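Side-chain contacts in insecticidal crystal protein Cry35Ab1 (Bacillus thuringiensis, PDB 4JP0), which acts with Cry34Ab1 as one half of a binary insecticidal toxin active on larvae of the western corn rootworm, whose midgut epithelium is the probable target: residues 156-161 with 209-214; 204-209 with 325-330; 303-308 with 369-374. One frame throughout, in Å; residues are numbered along the deposited sequence.

Contact 1: 156-161 with 209-214; sequences KDYPKY and QYWQRA
The indole of W211, standing up from strand 202-221, is met by residues 156-158 of an irregular connection in two different ways. At its edge, W211 NE1 donates to K156 O over 2.8 Å; the oxygen lies close to the indole plane, although the N-H...O angle of 137° shows a bent bond. Over one face sits the methylene of Y158, whose CB is 3.7 Å from the centroid of the five-membered ring of W211 and nearly on its normal, a CH-pi contact. Y158 CG lies between its backbone N and carbonyl carbon (chi1 56°), which turns the phenol's edge to the indole's face. In this edge-to-face pair Y158 CD2 comes nearest W211 CZ2 and CH2, the planes stand at 70°, and the phenol centroid is 5.4 Å from that of the W211 six-membered ring. P159 adds a lighter touch, its CD lying 4.3 Å from W211 CB. K160 NZ, bonded to Y158 O, lies above one face of the Y158 ring. T314 and N342, of strands 307-323 and 327-346, also touch W211. A buried N-H is thus satisfied by a backbone carbonyl while one pi face receives the Y158 methylene and ring edge.

Contact 2: 204-209 with 325-330; sequences ILKKYQ and GSEIRI
K206 and E327 meet through their charged ends, and the lysine is the side chain to follow. Its CB points toward the 325-330 segment, and CG stands beside the backbone N, opposite the carbonyl carbon (chi1 -55°). From there the chain runs fully extended, so CG and CD act as a spacer and meet no atom of E327. Contact begins at K206 CE, 3.4 Å from E327 OE1. K206 NZ then closes a hydrogen-bonded salt bridge to E327 OE1 at 2.8 Å, approaching on the syn side but 24° out of the carboxylate plane. E327 OE2 lies farther from K206 NZ, at 3.6 Å, so the grip is one-sided rather than forked. K206 NZ also donates to Y208 OH, two residues along the same strand, over 3.2 Å; tyrosine and glutamate together fix where the lysine ends.

The two segments belong to strands 202-221 and 327-346 of a four-stranded antiparallel sheet, in which strand 307-323 runs between them. The bridge therefore reaches across an intervening strand, and Y321 of that strand makes a cation-pi interaction with K206. E327 is extended beyond CG as well, and the two long side chains cross at about a right angle. E327 OE2 lies near an apolar neighbour: I204 CD1 is 3.9 Å from E327 OE2 and 4.1 Å from E327 CG, the isoleucine branch resting against the flank of the glutamate. I204 itself is buried, with W178 and Y323 among the side chains around it, while K206 and E327 remain partly exposed.

Contact 3: 303-308 with 369-374; sequences TDQSMN and NIPKST
Hydrogen bonding between Q305 and T374 supplies the polar half of this contact. T374 OG1 donates to Q305 OE1 over 2.6 Å, lying in the carbonyl plane and on a lone pair, with a C=O...O angle of 122°. The glutamine chain turns at its second torsion (chi2 79°), which folds the amide back toward the start of helix 372-380. The same hydroxyl, T374 OG1, accepts from a water at 2.9 Å, and that water in turn accepts from the backbone N of D304. T374 is therefore joined to the 303-308 segment twice, directly and through water.

Apolar packing runs beside these bonds. The T374 methyl, CG2, points opposite the backbone N across the CA-CB bond and rests on T303, with T303 CB 3.5 Å away and T303 CG2 at 3.6 Å. H349 of helix 349-355 also touches T303. P371, at the N-cap position of the helix, makes van der Waals contact with the Q305 amide: the two side chains run antiparallel alongside each other, ring atoms CG and CD lying by OE1 and NE2, with P371 CD 3.8 Å from Q305 OE1.

Within the 303-308 segment, T303 OG1 has its main polar partner in N301, which it meets by a hydrogen bond, and receives only a weak bond from Q305 N at 3.3 Å. N301 also binds Q305 O through ND2, so one asparagine bonds both the T303 hydroxyl and the Q305 backbone. The contact joins the irregular segment leading into strand 307-323 to the first turn of the C-terminal helix. Its chemistry implies a directional join: one hydroxyl serves as donor to an amide and acceptor from water, while the methyl on the same carbon fills the apolar side.

How the contacts relate
All three contacts reach one antiparallel sheet, ordered 174-182, 202-221, 307-323, 327-346, contact 3 through the loop that leads into strand 307-323, and they mark successive positions along an elongated molecule. Contact 2 lies nearest the middle of the chain, about 11 Å from its centre; contact 1 is about 23 Å from contact 2, centre to centre, and contact 3 about 24 Å beyond contact 1. Contacts 1 and 2 share Q209 on strand 202-221, whereas 1 and 3 touch lightly where Y161 packs on N308. Both segments of contact 1 precede those of contact 3, whereas those of contact 2 interleave with each. Long strands thus carry a connecting segment, a cross-strand bridge and the C-terminal helix on one framework.

Contact 1: 156-161 with 209-214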
loop_
_atom_site.group_PDB
_atom_site.type_symbol
_atom_site.label_atom_id
_atom_site.label_comp_id
_atom_site.label_asym_id
_atom_site.label_seq_id
_atom_site.Cartn_x
_atom_site.Cartn_y
_atom_site.Cartn_z
ATOM N N LYS A 156 -19.680 -3.277 -7.611
ATOM C CA LYS A 156 -21.058 -3.129 -8.112
ATOM C C LYS A 156 -21.063 -2.641 -9.548
ATOM O O LYS A 156 -20.079 -2.085 -10.007
ATOM C CB LYS A 156 -21.831 -2.155 -7.243
ATOM C CG LYS A 156 -22.127 -2.692 -5.818
ATOM C CD LYS A 156 -22.184 -1.493 -4.848
ATOM C CE LYS A 156 -23.046 -1.752 -3.605
ATOM N NZ LYS A 156 -22.753 -3.065 -2.972
ATOM N N ASP A 157 -22.159 -2.890 -10.262
ATOM C CA ASP A 157 -22.292 -2.427 -11.648
ATOM C C ASP A 157 -22.330 -0.897 -11.738
ATOM O O ASP A 157 -22.754 -0.243 -10.796
ATOM C CB ASP A 157 -23.595 -2.939 -12.221
ATOM C CG ASP A 157 -23.599 -4.435 -12.473
ATOM O OD1 ASP A 157 -22.559 -5.132 -12.313
ATOM O OD2 ASP A 157 -24.645 -4.980 -12.886
ATOM N N TYR A 158 -21.911 -0.324 -12.867
ATOM C CA TYR A 158 -22.037 1.127 -13.046
ATOM C C TYR A 158 -23.517 1.449 -13.197
ATOM O O TYR A 158 -24.296 0.577 -13.585
ATOM C CB TYR A 158 -21.212 1.649 -14.221
ATOM C CG TYR A 158 -21.499 0.993 -15.545
ATOM C CD1 TYR A 158 -22.509 1.471 -16.376
ATOM C CD2 TYR A 158 -20.752 -0.096 -15.979
ATOM C CE1 TYR A 158 -22.771 0.874 -17.589
ATOM C CE2 TYR A 158 -21.008 -0.694 -17.199
ATOM C CZ TYR A 158 -22.013 -0.207 -17.997
ATOM O OH TYR A 158 -22.259 -0.810 -19.199
ATOM N N PRO A 159 -23.912 2.687 -12.891
ATOM C CA PRO A 159 -25.328 3.063 -12.891
ATOM C C PRO A 159 -25.931 2.996 -14.272
ATOM O O PRO A 159 -25.220 3.126 -15.268
ATOM C CB PRO A 159 -25.307 4.516 -12.413
ATOM C CG PRO A 159 -23.962 4.620 -11.652
ATOM C CD PRO A 159 -23.040 3.815 -12.530
ATOM N N LYS A 160 -27.239 2.788 -14.321
ATOM C CA LYS A 160 -27.946 2.778 -15.608
ATOM C C LYS A 160 -29.079 3.763 -15.521
ATOM O O LYS A 160 -29.551 4.059 -14.424
ATOM C CB LYS A 160 -28.511 1.385 -15.905
ATOM C CG LYS A 160 -27.507 0.270 -15.800
ATOM C CD LYS A 160 -26.555 0.267 -16.986
ATOM C CE LYS A 160 -25.625 -0.939 -16.919
ATOM N NZ LYS A 160 -25.044 -1.138 -15.543
ATOM N N TYR A 161 -29.522 4.277 -16.668
ATOM C CA TYR A 161 -30.619 5.233 -16.675
ATOM C C TYR A 161 -31.916 4.579 -16.201
ATOM O O TYR A 161 -32.147 3.390 -16.419
ATOM C CB TYR A 161 -30.832 5.808 -18.066
ATOM C CG TYR A 161 -29.913 6.934 -18.449
ATOM C CD1 TYR A 161 -28.791 6.700 -19.238
ATOM C CD2 TYR A 161 -30.195 8.250 -18.074
ATOM C CE1 TYR A 161 -27.959 7.750 -19.626
ATOM C CE2 TYR A 161 -29.374 9.305 -18.454
ATOM C CZ TYR A 161 -28.240 9.053 -19.221
ATOM O OH TYR A 161 -27.403 10.095 -19.605
ATOM N N GLN A 209 -12.816 1.273 -4.233
ATOM C CA GLN A 209 -13.167 1.480 -5.638
ATOM C C GLN A 209 -14.667 1.747 -5.721
ATOM O O GLN A 209 -15.419 1.380 -4.811
ATOM C CB GLN A 209 -12.749 0.311 -6.520
ATOM C CG GLN A 209 -11.240 0.193 -6.681
ATOM C CD GLN A 209 -10.847 -1.009 -7.518
ATOM O OE1 GLN A 209 -11.422 -2.086 -7.371
ATOM N NE2 GLN A 209 -9.849 -0.833 -8.392
ATOM N N TYR A 210 -15.066 2.434 -6.781
ATOM C CA TYR A 210 -16.445 2.793 -7.039
ATOM C C TYR A 210 -16.508 3.404 -8.438
ATOM O O TYR A 210 -15.471 3.722 -9.025
ATOM C CB TYR A 210 -16.957 3.807 -6.010
ATOM C CG TYR A 210 -16.073 5.017 -5.788
ATOM C CD1 TYR A 210 -16.333 6.230 -6.420
ATOM C CD2 TYR A 210 -15.000 4.961 -4.902
ATOM C CE1 TYR A 210 -15.511 7.365 -6.175
ATOM C CE2 TYR A 210 -14.212 6.069 -4.656
ATOM C CZ TYR A 210 -14.461 7.251 -5.277
ATOM O OH TYR A 210 -13.622 8.312 -4.997
ATOM N N TRP A 211 -17.709 3.555 -8.969
ATOM C CA TRP A 211 -17.899 4.194 -10.256
ATOM C C TRP A 211 -18.242 5.677 -10.042
ATOM O O TRP A 211 -18.856 6.023 -9.037
ATOM C CB TRP A 211 -19.064 3.513 -10.985
ATOM C CG TRP A 211 -18.782 2.097 -11.414
ATOM C CD1 TRP A 211 -19.177 0.941 -10.785
ATOM C CD2 TRP A 211 -18.046 1.688 -12.577
ATOM N NE1 TRP A 211 -18.750 -0.157 -11.500
ATOM C CE2 TRP A 211 -18.041 0.272 -12.597
ATOM C CE3 TRP A 211 -17.438 2.378 -13.641
ATOM C CZ2 TRP A 211 -17.422 -0.467 -13.613
ATOM C CZ3 TRP A 211 -16.795 1.621 -14.671
ATOM C CH2 TRP A 211 -16.804 0.231 -14.639
ATOM N N GLN A 212 -17.852 6.524 -11.009
ATOM C CA GLN A 212 -18.126 7.950 -11.036
ATOM C C GLN A 212 -18.258 8.444 -12.490
ATOM O O GLN A 212 -17.505 8.026 -13.352
ATOM C CB GLN A 212 -16.970 8.714 -10.365
ATOM C CG GLN A 212 -17.205 10.208 -10.200
ATOM C CD GLN A 212 -16.064 10.884 -9.421
ATOM O OE1 GLN A 212 -15.349 11.746 -9.960
ATOM N NE2 GLN A 212 -15.881 10.483 -8.167
ATOM N N ARG A 213 -19.212 9.337 -12.733
ATOM C CA ARG A 213 -19.434 9.944 -14.038
ATOM C C ARG A 213 -18.135 10.521 -14.582
ATOM O O ARG A 213 -17.383 11.133 -13.850
ATOM C CB ARG A 213 -20.482 11.061 -13.871
ATOM C CG ARG A 213 -20.525 12.116 -14.965
ATOM C CD ARG A 213 -21.503 13.269 -14.666
ATOM N NE ARG A 213 -21.086 14.514 -15.311
ATOM C CZ ARG A 213 -21.897 15.540 -15.563
ATOM N NH1 ARG A 213 -23.187 15.467 -15.236
ATOM N NH2 ARG A 213 -21.423 16.639 -16.148
ATOM N N ALA A 214 -17.852 10.297 -15.859
ATOM C CA ALA A 214 -16.661 10.875 -16.468
ATOM C C ALA A 214 -16.975 12.297 -16.910
ATOM O O ALA A 214 -17.932 12.528 -17.658
ATOM C CB ALA A 214 -16.245 10.068 -17.643
#

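Contact 2: 204-209 with 325-330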
loop_
_atom_site.group_PDB
_atom_site.type_symbol
_atom_site.label_atom_id
_atom_site.label_comp_id
_atom_site.label_asym_id
_atom_site.label_seq_id
_atom_site.Cartn_x
_atom_site.Cartn_y
_atom_site.Cartn_z
ATOM N N ILE A 204 -2.828 2.106 8.642
ATOM C CA ILE A 204 -3.776 1.379 7.816
ATOM C C ILE A 204 -3.831 2.007 6.428
ATOM O O ILE A 204 -4.074 3.210 6.267
ATOM C CB ILE A 204 -5.178 1.438 8.452
ATOM C CG1 ILE A 204 -5.159 0.759 9.807
ATOM C CG2 ILE A 204 -6.236 0.701 7.583
ATOM C CD1 ILE A 204 -6.433 1.080 10.657
ATOM N N LEU A 205 -3.563 1.194 5.425
ATOM C CA LEU A 205 -3.645 1.639 4.025
ATOM C C LEU A 205 -4.848 0.885 3.378
ATOM O O LEU A 205 -4.912 -0.356 3.345
ATOM C CB LEU A 205 -2.309 1.366 3.317
ATOM C CG LEU A 205 -2.204 1.652 1.820
ATOM C CD1 LEU A 205 -2.647 3.083 1.479
ATOM C CD2 LEU A 205 -0.773 1.362 1.307
ATOM N N LYS A 206 -5.817 1.663 2.900
ATOM C CA LYS A 206 -7.037 1.121 2.345
ATOM C C LYS A 206 -7.088 1.433 0.882
ATOM O O LYS A 206 -6.553 2.474 0.440
ATOM C CB LYS A 206 -8.231 1.851 2.953
ATOM C CG LYS A 206 -8.292 1.861 4.448
ATOM C CD LYS A 206 -9.665 2.363 4.886
ATOM C CE LYS A 206 -9.725 2.589 6.378
ATOM N NZ LYS A 206 -11.066 2.966 6.843
ATOM N N LYS A 207 -7.745 0.543 0.149
ATOM C CA LYS A 207 -8.057 0.766 -1.272
ATOM C C LYS A 207 -9.558 0.636 -1.508
ATOM O O LYS A 207 -10.118 -0.456 -1.339
ATOM C CB LYS A 207 -7.332 -0.207 -2.210
ATOM C CG LYS A 207 -7.394 0.286 -3.660
ATOM C CD LYS A 207 -6.849 -0.716 -4.719
ATOM C CE LYS A 207 -7.855 -1.831 -5.027
ATOM N NZ LYS A 207 -7.352 -2.774 -6.086
ATOM N N TYR A 208 -10.205 1.746 -1.874
ATOM C CA TYR A 208 -11.615 1.751 -2.212
ATOM C C TYR A 208 -11.762 1.882 -3.700
ATOM O O TYR A 208 -10.927 2.523 -4.368
ATOM C CB TYR A 208 -12.311 2.963 -1.611
ATOM C CG TYR A 208 -12.428 2.953 -0.099
ATOM C CD1 TYR A 208 -11.545 3.682 0.708
ATOM C CD2 TYR A 208 -13.419 2.224 0.531
ATOM C CE1 TYR A 208 -11.665 3.653 2.117
ATOM C CE2 TYR A 208 -13.533 2.221 1.921
ATOM C CZ TYR A 208 -12.654 2.935 2.699
ATOM O OH TYR A 208 -12.795 2.917 4.097
ATOM N N GLN A 209 -12.816 1.273 -4.233
ATOM C CA GLN A 209 -13.167 1.480 -5.638
ATOM C C GLN A 209 -14.667 1.747 -5.721
ATOM O O GLN A 209 -15.419 1.380 -4.811
ATOM C CB GLN A 209 -12.749 0.311 -6.520
ATOM C CG GLN A 209 -11.240 0.193 -6.681
ATOM C CD GLN A 209 -10.847 -1.009 -7.518
ATOM O OE1 GLN A 209 -11.422 -2.086 -7.371
ATOM N NE2 GLN A 209 -9.849 -0.833 -8.392
ATOM N N GLY A 325 -6.568 4.246 18.212
ATOM C CA GLY A 325 -7.860 4.018 18.837
ATOM C C GLY A 325 -8.963 4.488 17.887
ATOM O O GLY A 325 -10.138 4.233 18.134
ATOM N N SER A 326 -8.564 5.243 16.864
ATOM C CA SER A 326 -9.420 5.708 15.779
ATOM C C SER A 326 -8.506 5.970 14.594
ATOM O O SER A 326 -7.296 6.040 14.766
ATOM C CB SER A 326 -10.211 6.976 16.147
ATOM O OG SER A 326 -9.436 8.163 16.013
ATOM N N GLU A 327 -9.077 6.075 13.393
ATOM C CA GLU A 327 -8.293 6.274 12.185
ATOM C C GLU A 327 -8.165 7.770 11.879
ATOM O O GLU A 327 -9.183 8.487 11.818
ATOM C CB GLU A 327 -9.001 5.592 11.002
ATOM C CG GLU A 327 -9.177 4.086 11.222
ATOM C CD GLU A 327 -10.028 3.422 10.168
ATOM O OE1 GLU A 327 -10.581 4.113 9.305
ATOM O OE2 GLU A 327 -10.127 2.206 10.191
ATOM N N ILE A 328 -6.940 8.233 11.649
ATOM C CA ILE A 328 -6.699 9.629 11.267
ATOM C C ILE A 328 -6.068 9.636 9.878
ATOM O O ILE A 328 -4.976 9.147 9.700
ATOM C CB ILE A 328 -5.749 10.319 12.296
ATOM C CG1 ILE A 328 -6.447 10.380 13.659
ATOM C CG2 ILE A 328 -5.391 11.750 11.834
ATOM C CD1 ILE A 328 -5.531 10.841 14.830
ATOM N N ARG A 329 -6.770 10.163 8.885
ATOM C CA ARG A 329 -6.264 10.112 7.527
ATOM C C ARG A 329 -5.133 11.108 7.344
ATOM O O ARG A 329 -5.279 12.281 7.716
ATOM C CB ARG A 329 -7.403 10.404 6.520
ATOM C CG ARG A 329 -7.082 9.991 5.104
ATOM C CD ARG A 329 -8.225 10.264 4.090
ATOM N NE ARG A 329 -8.484 11.694 3.993
ATOM C CZ ARG A 329 -9.655 12.251 3.754
ATOM N NH1 ARG A 329 -10.728 11.512 3.544
ATOM N NH2 ARG A 329 -9.751 13.579 3.702
ATOM N N ILE A 330 -4.013 10.667 6.756
ATOM C CA ILE A 330 -2.908 11.584 6.516
ATOM C C ILE A 330 -2.620 11.730 5.015
ATOM O O ILE A 330 -1.829 12.575 4.620
ATOM C CB ILE A 330 -1.624 11.195 7.296
ATOM C CG1 ILE A 330 -1.015 9.895 6.772
ATOM C CG2 ILE A 330 -1.921 11.055 8.753
ATOM C CD1 ILE A 330 0.496 9.769 7.053
#

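Contact 3: 303-308 with 369-374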
loop_
_atom_site.group_PDB
_atom_site.type_symbol
_atom_site.label_atom_id
_atom_site.label_comp_id
_atom_site.label_asym_id
_atom_site.label_seq_id
_atom_site.Cartn_x
_atom_site.Cartn_y
_atom_site.Cartn_z
ATOM N N THR A 303 -30.441 5.894 -35.090
ATOM C CA THR A 303 -31.878 5.692 -35.048
ATOM C C THR A 303 -32.596 6.992 -35.373
ATOM O O THR A 303 -31.988 8.048 -35.410
ATOM C CB THR A 303 -32.301 5.258 -33.654
ATOM O OG1 THR A 303 -32.245 6.397 -32.786
ATOM C CG2 THR A 303 -31.273 4.290 -33.043
ATOM N N ASP A 304 -33.903 6.939 -35.550
ATOM C CA ASP A 304 -34.701 8.112 -35.865
ATOM C C ASP A 304 -35.222 8.852 -34.636
ATOM O O ASP A 304 -36.014 9.739 -34.747
ATOM C CB ASP A 304 -35.815 7.711 -36.874
ATOM C CG ASP A 304 -36.779 8.846 -37.240
ATOM O OD1 ASP A 304 -37.519 9.281 -36.411
ATOM O OD2 ASP A 304 -36.891 9.242 -38.389
ATOM N N GLN A 305 -34.737 8.493 -33.457
ATOM C CA GLN A 305 -35.108 9.197 -32.225
ATOM C C GLN A 305 -33.870 9.839 -31.590
ATOM O O GLN A 305 -32.736 9.452 -31.863
ATOM C CB GLN A 305 -35.712 8.245 -31.176
ATOM C CG GLN A 305 -37.087 7.655 -31.498
ATOM C CD GLN A 305 -37.035 6.484 -32.483
ATOM O OE1 GLN A 305 -36.279 5.516 -32.283
ATOM N NE2 GLN A 305 -37.841 6.565 -33.535
ATOM N N SER A 306 -34.088 10.785 -30.695
ATOM C CA SER A 306 -32.956 11.420 -30.032
ATOM C C SER A 306 -32.415 10.492 -28.961
ATOM O O SER A 306 -33.094 9.554 -28.576
ATOM C CB SER A 306 -33.378 12.747 -29.406
ATOM O OG SER A 306 -33.878 12.551 -28.092
ATOM N N MET A 307 -31.213 10.766 -28.460
ATOM C CA MET A 307 -30.633 9.906 -27.453
ATOM C C MET A 307 -29.672 10.687 -26.578
ATOM O O MET A 307 -29.108 11.690 -27.018
ATOM C CB MET A 307 -29.919 8.782 -28.163
ATOM C CG MET A 307 -28.945 7.987 -27.354
ATOM S SD MET A 307 -27.994 6.999 -28.528
ATOM C CE MET A 307 -26.892 8.082 -29.039
ATOM N N ASN A 308 -29.511 10.229 -25.335
ATOM C CA ASN A 308 -28.580 10.821 -24.385
ATOM C C ASN A 308 -27.602 9.733 -23.956
ATOM O O ASN A 308 -27.981 8.565 -23.844
ATOM C CB ASN A 308 -29.330 11.403 -23.169
ATOM C CG ASN A 308 -30.474 12.394 -23.577
ATOM O OD1 ASN A 308 -31.607 12.315 -23.065
ATOM N ND2 ASN A 308 -30.177 13.306 -24.502
ATOM N N ASN A 369 -39.441 0.907 -24.555
ATOM C CA ASN A 369 -40.078 2.045 -25.208
ATOM C C ASN A 369 -39.472 2.357 -26.552
ATOM O O ASN A 369 -39.791 3.380 -27.158
ATOM C CB ASN A 369 -39.999 3.286 -24.341
ATOM C CG ASN A 369 -41.199 3.441 -23.463
ATOM O OD1 ASN A 369 -41.319 2.773 -22.431
ATOM N ND2 ASN A 369 -42.109 4.340 -23.858
ATOM N N ILE A 370 -38.596 1.480 -27.028
ATOM C CA ILE A 370 -37.987 1.684 -28.344
ATOM C C ILE A 370 -38.803 1.003 -29.463
ATOM O O ILE A 370 -39.087 -0.183 -29.372
ATOM C CB ILE A 370 -36.556 1.163 -28.306
ATOM C CG1 ILE A 370 -35.742 1.931 -27.253
ATOM C CG2 ILE A 370 -35.899 1.286 -29.638
ATOM C CD1 ILE A 370 -34.365 1.283 -26.991
ATOM N N PRO A 371 -39.172 1.744 -30.512
ATOM C CA PRO A 371 -40.004 1.202 -31.604
ATOM C C PRO A 371 -39.361 0.022 -32.346
ATOM O O PRO A 371 -38.141 -0.026 -32.480
ATOM C CB PRO A 371 -40.142 2.396 -32.574
ATOM C CG PRO A 371 -39.781 3.612 -31.777
ATOM C CD PRO A 371 -38.821 3.164 -30.715
ATOM N N LYS A 372 -40.176 -0.892 -32.872
ATOM C CA LYS A 372 -39.628 -2.054 -33.557
ATOM C C LYS A 372 -38.720 -1.684 -34.728
ATOM O O LYS A 372 -37.651 -2.270 -34.898
ATOM C CB LYS A 372 -40.741 -2.991 -34.000
ATOM C CG LYS A 372 -40.270 -4.188 -34.817
ATOM C CD LYS A 372 -41.436 -5.097 -35.184
ATOM C CE LYS A 372 -40.951 -6.439 -35.758
ATOM N NZ LYS A 372 -42.073 -7.423 -36.110
ATOM N N SER A 373 -39.106 -0.682 -35.515
ATOM C CA SER A 373 -38.255 -0.336 -36.645
ATOM C C SER A 373 -36.878 0.066 -36.112
ATOM O O SER A 373 -35.860 -0.296 -36.680
ATOM C CB SER A 373 -38.867 0.783 -37.495
ATOM O OG SER A 373 -38.997 1.965 -36.723
ATOM N N THR A 374 -36.842 0.787 -34.999
ATOM C CA THR A 374 -35.561 1.208 -34.447
ATOM C C THR A 374 -34.777 0.018 -33.945
ATOM O O THR A 374 -33.548 -0.033 -34.090
ATOM C CB THR A 374 -35.764 2.189 -33.304
ATOM O OG1 THR A 374 -36.302 3.411 -33.828
ATOM C CG2 THR A 374 -34.422 2.585 -32.716
HETATM O O HOH W 1 -34.720 4.258 -36.043
#